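Local coordinates for uncharacterized protein (Staphylococcus aureus subsp. aureus Mu50, PDB 4EBG) that is of unknown function but is probably secreted and folds as a small cystatin-like domain of the DUF4467 family, at residues His39-Lys42 and Ile47-Gly50. Numbering follows the deposited sequence.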
ATOM      1  N   HIS B  39     -18.520  -4.960 -11.169  1.00  8.65           N
ATOM      2  CA  HIS B  39     -18.958  -5.233 -12.518  1.00  9.30           C
ATOM      3  C   HIS B  39     -18.010  -6.209 -13.187  1.00  8.23           C
ATOM      4  O   HIS B  39     -16.785  -6.079 -13.055  1.00 10.37           O
ATOM      5  CB  HIS B  39     -19.038  -3.974 -13.370  1.00 11.71           C
ATOM      6  CG  HIS B  39     -20.131  -3.036 -12.956  1.00 13.02           C
ATOM      7  ND1 HIS B  39     -19.989  -2.141 -11.927  1.00 14.02           N
ATOM      8  CD2 HIS B  39     -21.396  -2.873 -13.428  1.00 15.18           C
ATOM      9  CE1 HIS B  39     -21.114  -1.455 -11.785  1.00 15.21           C
ATOM     10  NE2 HIS B  39     -21.969  -1.851 -12.706  1.00 16.70           N
ATOM     11  N   VAL B  40     -18.540  -7.196 -13.907  1.00  9.12           N
ATOM     12  CA  VAL B  40     -17.763  -8.163 -14.662  1.00  9.71           C
ATOM     13  C   VAL B  40     -17.971  -7.922 -16.151  1.00  9.15           C
ATOM     14  O   VAL B  40     -19.111  -7.674 -16.604  1.00 10.33           O
ATOM     15  CB  VAL B  40     -18.164  -9.617 -14.312  1.00 10.11           C
ATOM     16  CG1 VAL B  40     -17.401 -10.634 -15.140  1.00 12.46           C
ATOM     17  CG2 VAL B  40     -18.030  -9.860 -12.822  1.00 11.93           C
ATOM     18  N   TYR B  41     -16.874  -8.019 -16.913  1.00  9.57           N
ATOM     19  CA  TYR B  41     -16.859  -7.812 -18.341  1.00  9.65           C
ATOM     20  C   TYR B  41     -16.173  -8.965 -19.018  1.00 11.66           C
ATOM     21  O   TYR B  41     -15.380  -9.684 -18.427  1.00 13.19           O
ATOM     22  CB  TYR B  41     -16.162  -6.495 -18.709  1.00 11.40           C
ATOM     23  CG  TYR B  41     -16.764  -5.325 -18.030  1.00 10.22           C
ATOM     24  CD1 TYR B  41     -17.847  -4.653 -18.616  1.00 10.47           C
ATOM     25  CD2 TYR B  41     -16.324  -4.877 -16.775  1.00 10.76           C
ATOM     26  CE1 TYR B  41     -18.484  -3.552 -17.959  1.00 11.28           C
ATOM     27  CE2 TYR B  41     -16.945  -3.806 -16.168  1.00 11.00           C
ATOM     28  CZ  TYR B  41     -18.043  -3.173 -16.728  1.00  9.90           C
ATOM     29  OH  TYR B  41     -18.646  -2.137 -16.056  1.00 12.15           O
ATOM     30  N   LYS B  42     -16.411  -9.031 -20.318  1.00 12.53           N
ATOM     31  CA  LYS B  42     -15.729  -9.974 -21.217  1.00 14.27           C
ATOM     32  C   LYS B  42     -15.746 -11.381 -20.652  1.00 15.27           C
ATOM     33  O   LYS B  42     -14.761 -12.094 -20.638  1.00 18.30           O
ATOM     34  CB  LYS B  42     -14.340  -9.425 -21.626  1.00 17.37           C
ATOM     35  CG  LYS B  42     -14.483  -8.199 -22.603  1.00 17.30           C
ATOM     36  CD  LYS B  42     -13.207  -7.714 -23.216  1.00 18.04           C
ATOM     37  CE  LYS B  42     -13.383  -6.406 -23.945  1.00 19.02           C
ATOM     38  NZ  LYS B  42     -12.110  -6.009 -24.653  1.00 20.70           N
ATOM     39  N   ILE B  47     -12.687  -7.552 -14.284  1.00 11.41           N
ATOM     40  CA  ILE B  47     -13.582  -7.241 -13.201  1.00  9.93           C
ATOM     41  C   ILE B  47     -13.187  -5.892 -12.633  1.00  9.68           C
ATOM     42  O   ILE B  47     -12.036  -5.666 -12.326  1.00 11.05           O
ATOM     43  CB  ILE B  47     -13.539  -8.366 -12.122  1.00 10.89           C
ATOM     44  CG1 ILE B  47     -13.910  -9.712 -12.759  1.00 11.61           C
ATOM     45  CG2 ILE B  47     -14.440  -8.026 -10.944  1.00 11.92           C
ATOM     46  CD1 ILE B  47     -13.906 -10.905 -11.747  1.00 14.40           C
ATOM     47  N   VAL B  48     -14.150  -4.971 -12.518  1.00  8.85           N
ATOM     48  CA  VAL B  48     -13.943  -3.631 -12.007  1.00  8.64           C
ATOM     49  C   VAL B  48     -14.688  -3.525 -10.715  1.00  9.02           C
ATOM     50  O   VAL B  48     -15.891  -3.813 -10.652  1.00  9.94           O
ATOM     51  CB  VAL B  48     -14.393  -2.558 -13.022  1.00  9.25           C
ATOM     52  CG1 VAL B  48     -14.153  -1.185 -12.391  1.00 12.25           C
ATOM     53  CG2 VAL B  48     -13.675  -2.652 -14.342  1.00 12.15           C
ATOM     54  N   ILE B  49     -13.989  -3.079  -9.658  1.00  9.04           N
ATOM     55  CA  ILE B  49     -14.575  -2.860  -8.375  1.00  8.52           C
ATOM     56  C   ILE B  49     -14.439  -1.414  -7.969  1.00  8.83           C
ATOM     57  O   ILE B  49     -13.464  -0.767  -8.297  1.00 10.84           O
ATOM     58  CB  ILE B  49     -14.041  -3.815  -7.274  1.00  9.34           C
ATOM     59  CG1 ILE B  49     -12.569  -3.564  -7.000  1.00 11.40           C
ATOM     60  CG2 ILE B  49     -14.356  -5.269  -7.678  1.00 10.67           C
ATOM     61  CD1 ILE B  49     -12.026  -4.431  -5.825  1.00 12.23           C
ATOM     62  N   GLY B  50     -15.415  -0.937  -7.220  1.00  9.46           N
ATOM     63  CA  GLY B  50     -15.413   0.369  -6.612  1.00  9.11           C
ATOM     64  C   GLY B  50     -15.565   0.164  -5.110  1.00  8.90           C
ATOM     65  O   GLY B  50     -16.532  -0.419  -4.657  1.00  9.97           O
TER
HETATM   66  O   HOH W   1     -17.639  -1.582 -10.517  1.00 16.10           O
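H39 and V48 face each other as an antiparallel hydrogen-bonded pair. H39 N gives its hydrogen to V48 O at 2.9 Å, and V48 N returns the bond to H39 O at the same length. H39 O also receives a CA-H...O contact from I47 CA. Past CB, the H39 side chain turns away from the partner strand. H39 CB stands 4.2 Å from V48 O, a loose approach. CG lies beside the backbone N (chi1 -69°), and the turn of the ring (chi2 82°) sets ND1 on the side of the V48 carbonyl. H39 ND1 is hydrogen-bonded to a water in the ring plane, 2.8 Å from the water oxygen. The same water donates to V48 O, so that carbonyl accepts two bonds, one from the backbone and one from the water. NE2, at the far side of the ring, is hydrogen-bonded to E92 on strand 91-94. The two strands, 37-41 and 46-52, form a beta hairpin in the antiparallel sheet of this cystatin-like fold. V40 and I47 are the next pair, non-hydrogen-bonded. Their side chains run side by side on the face where helix 3-23 packs on I47, and V40 CG2 touches I47 CG1 at 4.1 Å. Y41 shares the other face with H39 and V48. Its ring leans obliquely against the valine, with Y41 CE2 3.9 Å from V48 CG2. M84 of helix 80-86 touches both side chains, and Y83 of the same helix meets the Y41 ring edge-to-face.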